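Local coordinates for protein Alp7A (Bacillus subtilis, PDB 5EC0) that binds ADP as a plasmid-encoded, actin-like protein of the bacterial cytoskeleton and probably assembles into filaments that segregate plasmids, at residues H246-K249 against L250-E253; G368-V371 against L372-E376. One frame throughout, in Å; residues are numbered along the deposited sequence.

Overall arrangement
Both contacts are local, each spanning about two turns of a single helix, so neither closes a long loop. Following the chain from the N terminus, interaction 1 comes first, on helix 243-254, whose inner side chains touch helix 262-272, part of the ADP pocket, and helix 292-313. Interaction 2 follows on the C-terminal helix 364-386, which packs on strands 2-10, 119-129 and 166-179 and so sets the first half of that helix against the sheet that holds the first strand. The two run in series and neither nest nor cross. The centres of interactions 1 and 2 lie about 39 Å apart, on opposite sides of the chain's centre. The nearest atoms of interactions 1 and 2 remain about 25 Å apart.

Interaction 1 of 2, residues H246-K249 against L250-E253; sequences HLEK and LRKE
Glu-248 and Arg-251, three residues apart on helix 243-254, lie side by side and join in a two-point salt bridge. The edge of the guanidinium that carries NE and NH2 faces the carboxylate: Arg-251 NE bonds to Glu-248 OE1 at 2.7 Å and Arg-251 NH2 to Glu-248 OE2 at 2.8 Å. Both oxygens are met on their syn sides but from somewhat out of the carboxylate plane, since the two flat groups are turned 37° apart. Glu-248 starts out beside its own carbonyl carbon and then bends at chi2 (75°), which swings the carboxylate over toward the following turn. Lys-252 comes in from one helical turn on, its CE 3.5 Å from Glu-248 OE2 and its NZ 4.0 Å from the same oxygen, a long salt bridge that completes a three-residue network. A separate pair lies farther round the surface, where Lys-249 NZ reaches Glu-253 OE2 at 2.8 Å and, more weakly, OE1 at 3.1 Å. Beneath these bridges run the main-chain bonds of the helix, among them Arg-251 N to Leu-247 O at 2.7 Å. Replacing Glu-248 with an alanine would probably leave NE and NH2 of Arg-251 without their carboxylate and Lys-252 without its distant counter-charge, the guanidinium being held less firmly. In the next shell, Arg-251 NH1 bonds to Phe-259 O in the connection to helix 262-272. Leu-247 packs on Val-262, Glu-266 and Ile-269 of that helix, its side chain about 6 Å from the bound ADP, while His-246 NE2 bonds to Ser-298 OG of helix 292-313. The guanidinium of the buried Arg-251 thus has a carboxylate on one edge and a carbonyl at NH1, which probably offsets the cost of burying charge and ties the helix to the connection that follows it.

Interaction 2 of 2, residues G368-V371 against L372-E376; sequences GLEV and LSRAE
Glu-370 OE2 is gripped by two nitrogens of Arg-374, one helical turn on, with NE at 2.8 Å and NH2 at 3.2 Å. Both donors come to this one oxygen on its anti side, and it lies close to the guanidinium plane. The two flat groups stand almost perpendicular, 85° apart, so the edge of the arginine meets a single oxygen instead of pairing with both. A bend at chi2 (-94°) in Arg-374 turns its chain back along the helix toward the carboxylate. Arg-5 adds a further salt bridge to OE2 through its NH2, whereas Asn-7 ND2 hydrogen-bonds to both Glu-370 OE1 and Ser-373 OG. These partners lie on strand 2-10, the first of the chain, and the contact thereby seats the C-terminal helix 364-386 on the N-terminal sheet of the actin-like fold. The backbone oxygen of Glu-370 is shared as well: Arg-374 N reaches Glu-370 O at 3.0 Å in the regular helical bond, and Ser-373 OG donates to the same Glu-370 O at 2.8 Å. With chi1 at 70° the serine hydroxyl folds back over the preceding turn. Farther round the helix, Leu-372 CG rests 3.6 Å from Gly-368 O.

Interaction 1 of 2, residues H246-K249 against L250-E253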
ATOM      1  N   HIS A 246       3.186  14.607  12.047  1.00 49.90           N
ATOM      2  CA  HIS A 246       2.135  15.546  12.416  1.00 50.68           C
ATOM      3  C   HIS A 246       1.263  14.943  13.522  1.00 49.08           C
ATOM      4  O   HIS A 246       0.813  15.647  14.422  1.00 45.94           O
ATOM      5  CB  HIS A 246       1.299  15.922  11.194  1.00 42.85           C
ATOM      6  CG  HIS A 246       0.219  16.914  11.481  1.00 36.47           C
ATOM      7  ND1 HIS A 246       0.368  18.265  11.258  1.00 45.92           N
ATOM      8  CD2 HIS A 246      -1.035  16.749  11.967  1.00 36.16           C
ATOM      9  CE1 HIS A 246      -0.746  18.893  11.595  1.00 37.62           C
ATOM     10  NE2 HIS A 246      -1.611  17.996  12.030  1.00 37.86           N
ATOM     11  N   LEU A 247       1.049  13.634  13.459  1.00 37.63           N
ATOM     12  CA  LEU A 247       0.271  12.950  14.477  1.00 38.24           C
ATOM     13  C   LEU A 247       1.029  12.859  15.809  1.00 44.13           C
ATOM     14  O   LEU A 247       0.453  13.050  16.878  1.00 45.00           O
ATOM     15  CB  LEU A 247      -0.125  11.546  14.003  1.00 37.22           C
ATOM     16  CG  LEU A 247      -1.227  11.439  12.939  1.00 38.41           C
ATOM     17  CD1 LEU A 247      -1.843  10.032  12.926  1.00 38.71           C
ATOM     18  CD2 LEU A 247      -2.300  12.494  13.153  1.00 36.69           C
ATOM     19  N   GLU A 248       2.322  12.572  15.745  1.00 44.21           N
ATOM     20  CA  GLU A 248       3.088  12.356  16.959  1.00 48.03           C
ATOM     21  C   GLU A 248       3.305  13.692  17.655  1.00 50.82           C
ATOM     22  O   GLU A 248       3.428  13.751  18.880  1.00 56.27           O
ATOM     23  CB  GLU A 248       4.416  11.645  16.641  1.00 44.60           C
ATOM     24  CG  GLU A 248       5.453  11.603  17.769  1.00 53.27           C
ATOM     25  CD  GLU A 248       5.127  10.608  18.888  1.00 63.14           C
ATOM     26  OE1 GLU A 248       4.005  10.052  18.909  1.00 65.95           O
ATOM     27  OE2 GLU A 248       6.003  10.388  19.758  1.00 61.53           O
ATOM     28  N   LYS A 249       3.327  14.774  16.885  1.00 46.89           N
ATOM     29  CA  LYS A 249       3.419  16.092  17.499  1.00 47.15           C
ATOM     30  C   LYS A 249       2.088  16.420  18.158  1.00 47.14           C
ATOM     31  O   LYS A 249       2.046  17.001  19.246  1.00 48.43           O
ATOM     32  CB  LYS A 249       3.796  17.156  16.478  1.00 45.68           C
ATOM     33  CG  LYS A 249       3.940  18.541  17.057  1.00 51.70           C
ATOM     34  CD  LYS A 249       4.470  19.509  16.007  1.00 58.80           C
ATOM     35  CE  LYS A 249       4.891  20.843  16.620  1.00 67.51           C
ATOM     36  NZ  LYS A 249       3.746  21.659  17.139  1.00 71.00           N
ATOM     37  N   LEU A 250       1.006  16.025  17.496  1.00 45.96           N
ATOM     38  CA  LEU A 250      -0.340  16.201  18.031  1.00 49.39           C
ATOM     39  C   LEU A 250      -0.530  15.391  19.308  1.00 49.71           C
ATOM     40  O   LEU A 250      -1.114  15.874  20.291  1.00 50.40           O
ATOM     41  CB  LEU A 250      -1.393  15.782  17.005  1.00 47.72           C
ATOM     42  CG  LEU A 250      -2.822  15.793  17.556  1.00 42.39           C
ATOM     43  CD1 LEU A 250      -3.220  17.209  17.934  1.00 43.07           C
ATOM     44  CD2 LEU A 250      -3.780  15.198  16.549  1.00 40.90           C
ATOM     45  N   ARG A 251      -0.039  14.155  19.286  1.00 48.20           N
ATOM     46  CA  ARG A 251      -0.159  13.279  20.441  1.00 47.05           C
ATOM     47  C   ARG A 251       0.573  13.879  21.637  1.00 49.71           C
ATOM     48  O   ARG A 251      -0.013  14.039  22.705  1.00 51.29           O
ATOM     49  CB  ARG A 251       0.378  11.877  20.138  1.00 47.30           C
ATOM     50  CG  ARG A 251       0.162  10.886  21.291  1.00 48.80           C
ATOM     51  CD  ARG A 251       0.742   9.511  20.988  1.00 56.15           C
ATOM     52  NE  ARG A 251       2.198   9.554  20.910  1.00 59.15           N
ATOM     53  CZ  ARG A 251       3.005   9.494  21.966  1.00 64.20           C
ATOM     54  NH1 ARG A 251       2.502   9.386  23.191  1.00 60.83           N
ATOM     55  NH2 ARG A 251       4.317   9.547  21.798  1.00 68.37           N
ATOM     56  N   LYS A 252       1.840  14.233  21.451  1.00 53.59           N
ATOM     57  CA  LYS A 252       2.663  14.682  22.571  1.00 57.52           C
ATOM     58  C   LYS A 252       2.219  16.046  23.099  1.00 63.99           C
ATOM     59  O   LYS A 252       2.485  16.386  24.254  1.00 62.83           O
ATOM     60  CB  LYS A 252       4.147  14.722  22.176  1.00 55.43           C
ATOM     61  CG  LYS A 252       4.800  13.341  22.057  1.00 59.85           C
ATOM     62  CD  LYS A 252       6.311  13.438  21.868  1.00 64.67           C
ATOM     63  CE  LYS A 252       6.667  13.756  20.419  1.00 70.20           C
ATOM     64  NZ  LYS A 252       8.137  13.688  20.167  1.00 72.87           N
ATOM     65  N   GLU A 253       1.534  16.823  22.264  1.00 62.70           N
ATOM     66  CA  GLU A 253       1.109  18.156  22.677  1.00 66.45           C
ATOM     67  C   GLU A 253      -0.299  18.187  23.261  1.00 68.18           C
ATOM     68  O   GLU A 253      -0.538  18.864  24.262  1.00 72.96           O
ATOM     69  CB  GLU A 253       1.200  19.135  21.503  1.00 63.45           C
ATOM     70  CG  GLU A 253       2.623  19.572  21.181  1.00 64.70           C
ATOM     71  CD  GLU A 253       2.684  20.532  20.009  1.00 63.69           C
ATOM     72  OE1 GLU A 253       1.711  20.574  19.226  1.00 64.75           O
ATOM     73  OE2 GLU A 253       3.704  21.245  19.873  1.00 63.25           O
TER

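Interaction 2 of 2, residues G368-V371 against L372-E376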
ATOM      1  N   GLY A 368      -4.732  -0.631  -9.326  1.00 23.20           N
ATOM      2  CA  GLY A 368      -4.104  -0.315 -10.592  1.00 21.06           C
ATOM      3  C   GLY A 368      -3.248  -1.477 -11.049  1.00 25.57           C
ATOM      4  O   GLY A 368      -3.261  -1.837 -12.221  1.00 28.73           O
ATOM      5  N   LEU A 369      -2.507  -2.079 -10.120  1.00 28.00           N
ATOM      6  CA  LEU A 369      -1.778  -3.297 -10.449  1.00 24.36           C
ATOM      7  C   LEU A 369      -2.753  -4.389 -10.883  1.00 30.45           C
ATOM      8  O   LEU A 369      -2.501  -5.104 -11.849  1.00 23.57           O
ATOM      9  CB  LEU A 369      -0.948  -3.797  -9.270  1.00 21.34           C
ATOM     10  CG  LEU A 369       0.287  -3.000  -8.852  1.00 20.13           C
ATOM     11  CD1 LEU A 369       1.108  -3.744  -7.785  1.00 21.30           C
ATOM     12  CD2 LEU A 369       1.166  -2.620 -10.076  1.00 20.40           C
ATOM     13  N   GLU A 370      -3.857  -4.534 -10.156  1.00 27.95           N
ATOM     14  CA  GLU A 370      -4.800  -5.600 -10.465  1.00 22.12           C
ATOM     15  C   GLU A 370      -5.314  -5.474 -11.921  1.00 21.96           C
ATOM     16  O   GLU A 370      -5.326  -6.446 -12.676  1.00 24.95           O
ATOM     17  CB  GLU A 370      -5.958  -5.592  -9.460  1.00 22.14           C
ATOM     18  CG  GLU A 370      -7.015  -6.676  -9.699  1.00 25.08           C
ATOM     19  CD  GLU A 370      -6.500  -8.104  -9.485  1.00 29.88           C
ATOM     20  OE1 GLU A 370      -5.471  -8.282  -8.800  1.00 26.85           O
ATOM     21  OE2 GLU A 370      -7.132  -9.051 -10.006  1.00 35.40           O
ATOM     22  N   VAL A 371      -5.705  -4.264 -12.307  1.00 23.94           N
ATOM     23  CA  VAL A 371      -6.135  -3.977 -13.672  1.00 21.72           C
ATOM     24  C   VAL A 371      -5.052  -4.359 -14.683  1.00 28.78           C
ATOM     25  O   VAL A 371      -5.339  -4.986 -15.706  1.00 29.32           O
ATOM     26  CB  VAL A 371      -6.484  -2.468 -13.851  1.00 21.05           C
ATOM     27  CG1 VAL A 371      -6.492  -2.057 -15.354  1.00 25.93           C
ATOM     28  CG2 VAL A 371      -7.801  -2.113 -13.182  1.00 21.33           C
ATOM     29  N   LEU A 372      -3.803  -3.983 -14.407  1.00 25.78           N
ATOM     30  CA  LEU A 372      -2.732  -4.323 -15.338  1.00 23.49           C
ATOM     31  C   LEU A 372      -2.535  -5.839 -15.422  1.00 29.94           C
ATOM     32  O   LEU A 372      -2.225  -6.364 -16.481  1.00 24.45           O
ATOM     33  CB  LEU A 372      -1.432  -3.626 -14.951  1.00 24.35           C
ATOM     34  CG  LEU A 372      -1.453  -2.125 -15.277  1.00 26.40           C
ATOM     35  CD1 LEU A 372      -0.112  -1.467 -14.969  1.00 22.06           C
ATOM     36  CD2 LEU A 372      -1.871  -1.880 -16.759  1.00 23.15           C
ATOM     37  N   SER A 373      -2.737  -6.546 -14.320  1.00 24.57           N
ATOM     38  CA  SER A 373      -2.489  -7.984 -14.330  1.00 26.51           C
ATOM     39  C   SER A 373      -3.610  -8.701 -15.086  1.00 25.92           C
ATOM     40  O   SER A 373      -3.353  -9.707 -15.723  1.00 27.39           O
ATOM     41  CB  SER A 373      -2.326  -8.534 -12.899  1.00 24.87           C
ATOM     42  OG  SER A 373      -3.550  -8.508 -12.191  1.00 35.21           O
ATOM     43  N   ARG A 374      -4.838  -8.179 -15.053  1.00 25.62           N
ATOM     44  CA  ARG A 374      -5.901  -8.760 -15.887  1.00 28.46           C
ATOM     45  C   ARG A 374      -5.673  -8.503 -17.373  1.00 29.15           C
ATOM     46  O   ARG A 374      -6.028  -9.325 -18.199  1.00 31.70           O
ATOM     47  CB  ARG A 374      -7.284  -8.215 -15.530  1.00 34.97           C
ATOM     48  CG  ARG A 374      -7.639  -8.283 -14.073  1.00 40.95           C
ATOM     49  CD  ARG A 374      -8.408  -9.518 -13.694  1.00 40.95           C
ATOM     50  NE  ARG A 374      -8.799  -9.382 -12.291  1.00 52.65           N
ATOM     51  CZ  ARG A 374     -10.023  -9.590 -11.821  1.00 53.30           C
ATOM     52  NH1 ARG A 374     -11.001  -9.965 -12.640  1.00 52.63           N
ATOM     53  NH2 ARG A 374     -10.261  -9.431 -10.525  1.00 51.38           N
ATOM     54  N   ALA A 375      -5.121  -7.348 -17.719  1.00 28.86           N
ATOM     55  CA  ALA A 375      -4.888  -7.050 -19.125  1.00 30.48           C
ATOM     56  C   ALA A 375      -3.762  -7.945 -19.608  1.00 33.05           C
ATOM     57  O   ALA A 375      -3.813  -8.501 -20.711  1.00 34.59           O
ATOM     58  CB  ALA A 375      -4.562  -5.582 -19.327  1.00 26.65           C
ATOM     59  N   GLU A 376      -2.764  -8.125 -18.752  1.00 30.85           N
ATOM     60  CA  GLU A 376      -1.662  -9.007 -19.085  1.00 37.27           C
ATOM     61  C   GLU A 376      -2.143 -10.448 -19.270  1.00 33.29           C
ATOM     62  O   GLU A 376      -1.743 -11.125 -20.211  1.00 32.55           O
ATOM     63  CB  GLU A 376      -0.579  -8.945 -18.008  1.00 41.60           C
ATOM     64  CG  GLU A 376       0.645  -9.764 -18.361  1.00 52.26           C
ATOM     65  CD  GLU A 376       1.459  -9.134 -19.482  1.00 56.51           C
ATOM     66  OE1 GLU A 376       1.390  -7.893 -19.647  1.00 55.74           O
ATOM     67  OE2 GLU A 376       2.168  -9.882 -20.190  1.00 61.28           O
TER